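Side-chain contacts in pertussis toxin-like subunit ArtA (PDB 4Z9D), which probably transfers ADP-ribose from NAD to trimeric G proteins of the host, as the enzymatic subunit of a pertussis-like AB5 toxin: residues Q33-L36 and S40-A43; I87-Q92 and V167-V172; Y97-Q100 and T104-G107. The protein carries 2 engineered substitutions. One frame throughout, in Å; residues are numbered along the deposited sequence.

Contact 1: Q33-L36 and S40-A43; sequences QQHL and SCAA. With NAD (nicotinamide-adenine-dinucleotide), chain F.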
loop_
_atom_site.group_PDB
_atom_site.type_symbol
_atom_site.label_atom_id
_atom_site.label_comp_id
_atom_site.label_asym_id
_atom_site.label_seq_id
_atom_site.Cartn_x
_atom_site.Cartn_y
_atom_site.Cartn_z
ATOM N N GLN A 33 4.108 10.366 -9.083
ATOM C CA GLN A 33 4.857 11.183 -8.129
ATOM C C GLN A 33 3.935 11.821 -7.092
ATOM O O GLN A 33 4.277 11.914 -5.919
ATOM C CB GLN A 33 5.679 12.248 -8.841
ATOM C CG GLN A 33 6.767 12.806 -7.932
ATOM C CD GLN A 33 7.928 13.405 -8.697
ATOM O OE1 GLN A 33 8.814 14.045 -8.118
ATOM N NE2 GLN A 33 7.927 13.210 -10.006
ATOM N N GLN A 34 2.778 12.285 -7.555
ATOM C CA GLN A 34 1.721 12.805 -6.698
ATOM C C GLN A 34 1.302 11.775 -5.655
ATOM O O GLN A 34 1.179 12.071 -4.468
ATOM C CB GLN A 34 0.515 13.181 -7.563
ATOM C CG GLN A 34 -0.210 14.430 -7.183
ATOM C CD GLN A 34 -0.994 14.968 -8.361
ATOM O OE1 GLN A 34 -2.133 14.574 -8.584
ATOM N NE2 GLN A 34 -0.373 15.855 -9.135
ATOM N N HIS A 35 1.064 10.552 -6.108
ATOM C CA HIS A 35 0.682 9.494 -5.188
ATOM C C HIS A 35 1.770 9.222 -4.141
ATOM O O HIS A 35 1.493 9.144 -2.941
ATOM C CB HIS A 35 0.369 8.217 -5.955
ATOM C CG HIS A 35 0.175 7.036 -5.067
ATOM N ND1 HIS A 35 -1.006 6.793 -4.392
ATOM C CD2 HIS A 35 1.028 6.048 -4.702
ATOM C CE1 HIS A 35 -0.873 5.699 -3.661
ATOM N NE2 HIS A 35 0.344 5.220 -3.842
ATOM N N LEU A 36 3.008 9.080 -4.605
ATOM C CA LEU A 36 4.108 8.709 -3.731
ATOM C C LEU A 36 4.374 9.782 -2.667
ATOM O O LEU A 36 4.831 9.467 -1.561
ATOM C CB LEU A 36 5.371 8.434 -4.547
ATOM C CG LEU A 36 5.342 7.227 -5.497
ATOM C CD1 LEU A 36 6.627 7.168 -6.299
ATOM C CD2 LEU A 36 5.147 5.935 -4.727
ATOM N N SER A 40 -2.166 12.951 -3.538
ATOM C CA SER A 40 -3.411 12.559 -4.177
ATOM C C SER A 40 -4.164 11.556 -3.314
ATOM O O SER A 40 -5.179 10.997 -3.734
ATOM C CB SER A 40 -3.146 11.967 -5.564
ATOM O OG SER A 40 -2.275 10.853 -5.477
ATOM N N CYS A 41 -3.673 11.349 -2.095
ATOM C CA CYS A 41 -4.282 10.389 -1.185
ATOM C C CYS A 41 -5.177 11.114 -0.189
ATOM O O CYS A 41 -5.563 12.265 -0.422
ATOM C CB CYS A 41 -3.210 9.571 -0.469
ATOM S SG CYS A 41 -2.317 8.473 -1.602
ATOM N N ALA A 42 -5.493 10.450 0.919
ATOM C CA ALA A 42 -6.518 10.945 1.838
ATOM C C ALA A 42 -6.248 12.363 2.349
ATOM O O ALA A 42 -7.178 13.141 2.545
ATOM C CB ALA A 42 -6.659 9.993 3.010
ATOM N N ALA A 43 -4.983 12.716 2.528
ATOM C CA ALA A 43 -4.665 14.044 3.042
ATOM C C ALA A 43 -4.558 15.084 1.932
ATOM O O ALA A 43 -4.253 16.247 2.198
ATOM C CB ALA A 43 -3.376 13.998 3.827
HETATM P PA NAD F . -4.904 6.253 1.645
HETATM O O1A NAD F . -4.980 5.140 0.663
HETATM O O2A NAD F . -5.560 7.549 1.336
HETATM O O5B NAD F . -5.454 5.667 3.064
HETATM C C5B NAD F . -5.629 6.456 4.252
HETATM C C4B NAD F . -7.044 6.167 4.797
HETATM O O4B NAD F . -8.056 6.689 3.884
HETATM C C3B NAD F . -7.288 4.689 4.797
HETATM O O3B NAD F . -6.639 4.122 5.976
HETATM C C2B NAD F . -8.782 4.691 4.949
HETATM O O2B NAD F . -9.091 5.248 6.216
HETATM C C1B NAD F . -9.163 5.741 3.893
HETATM N N9A NAD F . -9.268 5.314 2.452
HETATM C C8A NAD F . -8.368 4.971 1.532
HETATM N N7A NAD F . -9.019 4.724 0.392
HETATM C C5A NAD F . -10.323 4.934 0.596
HETATM C C6A NAD F . -11.397 4.835 -0.209
HETATM N N6A NAD F . -11.171 4.459 -1.465
HETATM N N1A NAD F . -12.643 5.094 0.221
HETATM C C2A NAD F . -12.815 5.488 1.547
HETATM N N3A NAD F . -11.684 5.582 2.369
HETATM C C4A NAD F . -10.467 5.305 1.873
HETATM O O3 NAD F . -3.389 6.564 1.963
HETATM P PN NAD F . -2.284 5.414 2.282
HETATM O O1N NAD F . -2.539 4.197 1.464
HETATM O O2N NAD F . -2.111 5.314 3.748
HETATM O O5D NAD F . -1.019 6.134 1.640
HETATM C C5D NAD F . -0.606 7.449 2.035
HETATM C C4D NAD F . 0.900 7.605 1.798
HETATM O O4D NAD F . 1.507 6.449 2.472
HETATM C C3D NAD F . 1.257 7.494 0.304
HETATM O O3D NAD F . 2.466 8.206 0.017
HETATM C C2D NAD F . 1.535 6.006 0.224
HETATM O O2D NAD F . 2.320 5.681 -0.945
HETATM C C1D NAD F . 2.309 5.741 1.510
HETATM N N1N NAD F . 2.336 4.261 1.788
HETATM C C2N NAD F . 1.283 3.648 2.511
HETATM C C3N NAD F . 1.249 2.274 2.754
HETATM C C7N NAD F . 0.205 1.680 3.488
HETATM O O7N NAD F . 0.384 0.415 3.919
HETATM N N7N NAD F . -0.881 2.408 3.764
HETATM C C4N NAD F . 2.289 1.492 2.258
HETATM C C5N NAD F . 3.337 2.077 1.549
HETATM C C6N NAD F . 3.370 3.445 1.297
#
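His35 and the two residues Ser40 and Cys41 pack tightly where helix 32-37 gives way to the loop that follows it. The hydroxyl of Ser40 sits against the helix backbone, its OG 3.3 Å from CA of His35, and it also lies near the plane of the imidazole, at the ring edge. Although OG is close to the amide N of His35, the angle is too poor for a hydrogen bond. Cys41 comes to the nitrogen side of the same ring: SG is 3.5 Å from His35 ND1 and 4.2 Å from the ring centroid, approaching obliquely at 51° from the normal. Its sulfur reaches the ring because SG stands beside the backbone N (chi1 -68°). ND1 is hydrogen-bonded to Ser48 OG, beyond these segments, and Phe50 meets the imidazole edge-to-face, so the ring is held on several sides.

The looser part is Gln34, partly exposed, whose OE1 comes no nearer than 4.1 Å to Ser40 CB and is bonded instead to Asn29 ND2. On the ligand side, Ala42 N gives a hydrogen bond of 2.9 Å to the phosphate oxygen O2A of NAD, bent to 136°.

His35, Leu36, Cys41 and Ala42 thus form part of the NAD pocket: the helix lies beside the nicotinamide ribose, while the loop donates to the adenosine-side phosphate. The Ser48 bond and Phe50 probably help to fix the imidazole, which leaves NE2 3.5 Å from NAD O2D, an oxygen lying obliquely to the ring. The amide N-H of Ala42 probably helps to balance the negative charge of the pyrophosphate.

Contact 2: I87-Q92 and V167-V172; sequences IFYPIQ and VIPQLV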
loop_
_atom_site.group_PDB
_atom_site.type_symbol
_atom_site.label_atom_id
_atom_site.label_comp_id
_atom_site.label_asym_id
_atom_site.label_seq_id
_atom_site.Cartn_x
_atom_site.Cartn_y
_atom_site.Cartn_z
ATOM N N ILE A 87 -2.139 -6.976 -11.010
ATOM C CA ILE A 87 -2.736 -5.695 -10.647
ATOM C C ILE A 87 -1.719 -4.821 -9.898
ATOM O O ILE A 87 -1.848 -3.594 -9.840
ATOM C CB ILE A 87 -3.984 -5.940 -9.729
ATOM C CG1 ILE A 87 -5.018 -6.828 -10.431
ATOM C CG2 ILE A 87 -4.616 -4.634 -9.227
ATOM C CD1 ILE A 87 -6.185 -7.229 -9.535
ATOM N N PHE A 88 -0.680 -5.472 -9.381
ATOM C CA PHE A 88 0.330 -4.852 -8.528
ATOM C C PHE A 88 1.592 -4.566 -9.321
ATOM O O PHE A 88 2.032 -5.394 -10.118
ATOM C CB PHE A 88 0.666 -5.758 -7.335
ATOM C CG PHE A 88 -0.487 -5.988 -6.386
ATOM C CD1 PHE A 88 -1.592 -6.737 -6.781
ATOM C CD2 PHE A 88 -0.451 -5.479 -5.092
ATOM C CE1 PHE A 88 -2.643 -6.980 -5.913
ATOM C CE2 PHE A 88 -1.501 -5.711 -4.209
ATOM C CZ PHE A 88 -2.601 -6.466 -4.622
ATOM N N TYR A 89 2.175 -3.398 -9.095
ATOM C CA TYR A 89 3.410 -2.975 -9.773
ATOM C C TYR A 89 4.434 -2.479 -8.768
ATOM O O TYR A 89 4.117 -1.614 -7.964
ATOM C CB TYR A 89 3.139 -1.836 -10.766
ATOM C CG TYR A 89 2.266 -2.180 -11.947
ATOM C CD1 TYR A 89 0.881 -2.245 -11.826
ATOM C CD2 TYR A 89 2.825 -2.373 -13.206
ATOM C CE1 TYR A 89 0.082 -2.545 -12.925
ATOM C CE2 TYR A 89 2.031 -2.666 -14.310
ATOM C CZ TYR A 89 0.672 -2.748 -14.159
ATOM O OH TYR A 89 -0.106 -3.034 -15.256
ATOM N N PRO A 90 5.652 -3.030 -8.789
ATOM C CA PRO A 90 6.740 -2.361 -8.070
ATOM C C PRO A 90 6.974 -0.991 -8.705
ATOM O O PRO A 90 6.826 -0.869 -9.923
ATOM C CB PRO A 90 7.945 -3.289 -8.285
ATOM C CG PRO A 90 7.361 -4.590 -8.758
ATOM C CD PRO A 90 6.119 -4.216 -9.516
ATOM N N ILE A 91 7.339 0.026 -7.930
ATOM C CA ILE A 91 7.360 1.368 -8.508
ATOM C C ILE A 91 8.606 1.675 -9.349
ATOM O O ILE A 91 8.582 2.566 -10.188
ATOM C CB ILE A 91 7.227 2.461 -7.416
ATOM C CG1 ILE A 91 8.387 2.419 -6.428
ATOM C CG2 ILE A 91 5.893 2.333 -6.682
ATOM C CD1 ILE A 91 8.318 3.529 -5.407
ATOM N N GLN A 92 9.681 0.923 -9.158
ATOM C CA GLN A 92 10.961 1.287 -9.760
ATOM C C GLN A 92 10.974 1.387 -11.306
ATOM O O GLN A 92 11.531 2.342 -11.843
ATOM C CB GLN A 92 12.036 0.299 -9.287
ATOM C CG GLN A 92 13.438 0.616 -9.743
ATOM C CD GLN A 92 14.452 -0.362 -9.159
ATOM O OE1 GLN A 92 14.945 -0.168 -8.047
ATOM N NE2 GLN A 92 14.765 -1.418 -9.910
ATOM N N VAL A 167 6.233 -1.383 -16.600
ATOM C CA VAL A 167 5.834 -0.004 -16.343
ATOM C C VAL A 167 4.325 0.096 -16.182
ATOM O O VAL A 167 3.575 -0.582 -16.874
ATOM C CB VAL A 167 6.309 0.923 -17.484
ATOM C CG1 VAL A 167 5.843 2.390 -17.262
ATOM C CG2 VAL A 167 7.831 0.838 -17.617
ATOM N N ILE A 168 3.879 0.917 -15.240
ATOM C CA ILE A 168 2.447 1.193 -15.104
ATOM C C ILE A 168 1.894 1.883 -16.357
ATOM O O ILE A 168 2.409 2.917 -16.780
ATOM C CB ILE A 168 2.176 2.077 -13.892
ATOM C CG1 ILE A 168 2.652 1.398 -12.604
ATOM C CG2 ILE A 168 0.707 2.467 -13.830
ATOM C CD1 ILE A 168 2.734 2.376 -11.435
ATOM N N PRO A 169 0.848 1.302 -16.967
ATOM C CA PRO A 169 0.278 1.894 -18.179
ATOM C C PRO A 169 -0.482 3.180 -17.887
ATOM O O PRO A 169 -0.901 3.406 -16.749
ATOM C CB PRO A 169 -0.665 0.806 -18.714
ATOM C CG PRO A 169 -0.816 -0.177 -17.635
ATOM C CD PRO A 169 0.329 -0.048 -16.695
ATOM N N GLN A 170 -0.623 4.011 -18.909
ATOM C CA GLN A 170 -1.427 5.226 -18.832
ATOM C C GLN A 170 -0.968 6.175 -17.721
ATOM O O GLN A 170 -1.789 6.860 -17.100
ATOM C CB GLN A 170 -2.916 4.869 -18.642
ATOM C CG GLN A 170 -3.530 4.074 -19.810
ATOM C CD GLN A 170 -3.710 2.588 -19.523
ATOM O OE1 GLN A 170 -3.964 2.189 -18.383
ATOM N NE2 GLN A 170 -3.582 1.756 -20.566
ATOM N N LEU A 171 0.339 6.228 -17.472
ATOM C CA LEU A 171 0.872 7.171 -16.485
ATOM C C LEU A 171 0.655 8.625 -16.922
ATOM O O LEU A 171 0.709 8.939 -18.112
ATOM C CB LEU A 171 2.363 6.928 -16.230
ATOM C CG LEU A 171 2.765 5.725 -15.369
ATOM C CD1 LEU A 171 4.265 5.499 -15.441
ATOM C CD2 LEU A 171 2.350 5.957 -13.919
ATOM N N VAL A 172 0.446 9.511 -15.952
ATOM C CA VAL A 172 0.426 10.942 -16.240
ATOM C C VAL A 172 1.854 11.489 -16.215
ATOM O O VAL A 172 2.580 11.300 -15.252
ATOM C CB VAL A 172 -0.437 11.716 -15.238
ATOM C CG1 VAL A 172 -0.433 13.198 -15.589
ATOM C CG2 VAL A 172 -1.854 11.186 -15.250
#
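The phenol ring of Tyr89 is the flat group of this contact, and Ile168 covers one of its faces. The methylene CG1 of Ile168 lies 4.1 Å from the ring centroid and 28° from the normal, a CH-pi contact displaced towards the root of the side chain: its nearest ring atom is Tyr89 CG, at 3.7 Å. Two further groups approach obliquely, neither squarely over the face nor at the rim. The carbonyl oxygen of Val167 comes to 3.6 Å from Tyr89 CE2, and CD of Pro169 lies by the hydroxyl end, 3.7 Å from Tyr89 CZ and 3.3 Å from Tyr89 OH. Root, flank and hydroxyl end of the ring are thus met by Ile168, Val167 and Pro169 in turn.

Tyr89 turns its CB towards the incoming chain, with CG beside the backbone N (chi1 -65°). Ile168 holds CG1 in the corresponding position beside its own N, which brings the methylene over the ring. Strand 88-90 lies at the edge of a three-stranded antiparallel sheet, where the backbone of Tyr89 is bonded to Val120, and Ile168 also packs on that valine. The irregular tail segment is fixed separately: Ile168 N is bonded to Ser94 OG, and Pro169 O to Arg30 NH2.

Across the two segments the grip is thus one of dispersion and CH-pi packing, without polar pairing between side chains. The hydrogen bonds to Ser94 and Arg30 probably help to set the course of the tail, while Tyr89 offers one face to Ile168 and its hydroxyl end to Pro169 CD.

Contact 3: Y97-Q100 and T104-G107; sequences YLTQ and TFSG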
loop_
_atom_site.group_PDB
_atom_site.type_symbol
_atom_site.label_atom_id
_atom_site.label_comp_id
_atom_site.label_asym_id
_atom_site.label_seq_id
_atom_site.Cartn_x
_atom_site.Cartn_y
_atom_site.Cartn_z
ATOM N N TYR A 97 11.116 4.994 -15.946
ATOM C CA TYR A 97 10.458 5.502 -17.140
ATOM C C TYR A 97 10.154 7.001 -17.058
ATOM O O TYR A 97 10.441 7.746 -17.988
ATOM C CB TYR A 97 9.181 4.712 -17.398
ATOM C CG TYR A 97 8.334 5.262 -18.524
ATOM C CD1 TYR A 97 8.669 5.013 -19.844
ATOM C CD2 TYR A 97 7.170 5.981 -18.262
ATOM C CE1 TYR A 97 7.883 5.499 -20.893
ATOM C CE2 TYR A 97 6.367 6.460 -19.296
ATOM C CZ TYR A 97 6.738 6.218 -20.612
ATOM O OH TYR A 97 5.967 6.684 -21.653
ATOM N N LEU A 98 9.576 7.447 -15.951
ATOM C CA LEU A 98 9.292 8.876 -15.769
ATOM C C LEU A 98 10.578 9.704 -15.854
ATOM O O LEU A 98 10.592 10.808 -16.400
ATOM C CB LEU A 98 8.598 9.121 -14.428
ATOM C CG LEU A 98 7.184 8.543 -14.409
ATOM C CD1 LEU A 98 6.595 8.527 -12.997
ATOM C CD2 LEU A 98 6.282 9.329 -15.353
ATOM N N THR A 99 11.656 9.174 -15.294
ATOM C CA THR A 99 12.959 9.829 -15.379
ATOM C C THR A 99 13.460 9.923 -16.834
ATOM O O THR A 99 14.028 10.949 -17.221
ATOM C CB THR A 99 13.990 9.099 -14.500
ATOM O OG1 THR A 99 13.508 9.067 -13.150
ATOM C CG2 THR A 99 15.325 9.828 -14.519
ATOM N N GLN A 100 13.262 8.877 -17.641
ATOM C CA GLN A 100 13.644 8.950 -19.059
ATOM C C GLN A 100 12.741 9.918 -19.809
ATOM O O GLN A 100 13.081 10.403 -20.889
ATOM C CB GLN A 100 13.544 7.595 -19.760
ATOM C CG GLN A 100 14.519 6.518 -19.330
ATOM C CD GLN A 100 14.087 5.138 -19.814
ATOM O OE1 GLN A 100 12.951 4.944 -20.256
ATOM N NE2 GLN A 100 15.003 4.177 -19.749
ATOM N N THR A 104 11.641 14.839 -12.864
ATOM C CA THR A 104 12.730 14.880 -11.895
ATOM C C THR A 104 12.280 14.437 -10.517
ATOM O O THR A 104 11.298 14.942 -9.976
ATOM C CB THR A 104 13.336 16.289 -11.768
ATOM O OG1 THR A 104 12.286 17.257 -11.671
ATOM C CG2 THR A 104 14.232 16.600 -12.960
ATOM N N PHE A 105 12.991 13.464 -9.965
ATOM C CA PHE A 105 12.786 13.077 -8.583
ATOM C C PHE A 105 13.905 13.684 -7.750
ATOM O O PHE A 105 15.075 13.542 -8.088
ATOM C CB PHE A 105 12.749 11.555 -8.454
ATOM C CG PHE A 105 11.588 10.925 -9.176
ATOM C CD1 PHE A 105 10.396 10.681 -8.518
ATOM C CD2 PHE A 105 11.686 10.603 -10.524
ATOM C CE1 PHE A 105 9.323 10.110 -9.185
ATOM C CE2 PHE A 105 10.626 10.035 -11.194
ATOM C CZ PHE A 105 9.439 9.791 -10.526
ATOM N N SER A 106 13.540 14.365 -6.674
ATOM C CA SER A 106 14.523 15.043 -5.838
ATOM C C SER A 106 15.409 14.058 -5.098
ATOM O O SER A 106 15.082 12.872 -4.993
ATOM C CB SER A 106 13.819 15.945 -4.844
ATOM O OG SER A 106 13.184 15.155 -3.861
ATOM N N GLY A 107 16.516 14.554 -4.553
ATOM C CA GLY A 107 17.380 13.725 -3.737
ATOM C C GLY A 107 16.601 13.128 -2.583
ATOM O O GLY A 107 16.833 11.978 -2.197
#
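Phe105 points its ring edge-on at helix 92-100, so that Leu98 and Thr99 meet the rim of the phenyl group and not a face. CB of Leu98 lies in the ring plane, 3.9 Å from Phe105 CE2, and the methyl CD1 of Leu98 adds a second touch at 4.0 Å from Phe105 CZ. A little further round the same rim, OG1 of Thr99 approaches near the plane at 3.5 Å from Phe105 CD2. The CB of Phe105 leaves its backbone at a slant to the helix, but with CG beside the backbone N (chi1 -64°) the far end of the ring swings closer, and CD2, CE2 and CZ do the touching.

The CB of Leu98 points toward the Phe105 segment, whereas Thr99 offers its hydroxyl because OG1 stands beside the backbone N, anti to the carbonyl carbon (chi1 -57°). That hydroxyl is bonded to Val95 O one turn earlier in the helix and also to Arg110 NH1, so its polar needs are met elsewhere. The contact is small, apolar at Leu98 and with a hydroxyl oxygen at the ring edge at Thr99; it is buried although its centre lies about 21 Å from the centre of the chain.

Beyond Phe105, Ser106 OG caps a backbone N at the start of helix 107-112 and Glu109 OE1 is bonded to Ser106 N, consistent with a capping box. The contact thus joins the end of helix 92-100 to the start of helix 107-112, while helix 32-37 packs against both segments, Leu32 on Leu98 and Gln33 on Phe105.

From the N terminus, contact 1 comes first and closes the short turn after helix 32-37, ending before the other two begin. Contact 2 opens at strand 88-90 and closes only when the C-terminal tail returns at residues 167-172, a loop of 74 intervening residues. Contact 3, bridging helix 92-100 and the approach to helix 107-112, is nested inside that loop. Helix 32-37 links them: Leu36 packs on Ile91 of contact 2, and the same helix also touches contact 3. Contacts 2 and 3 meet directly through Tyr97, which packs on Val167 and Leu171, so the NAD-side helix, edge strand, two helices and tail form one continuous patch.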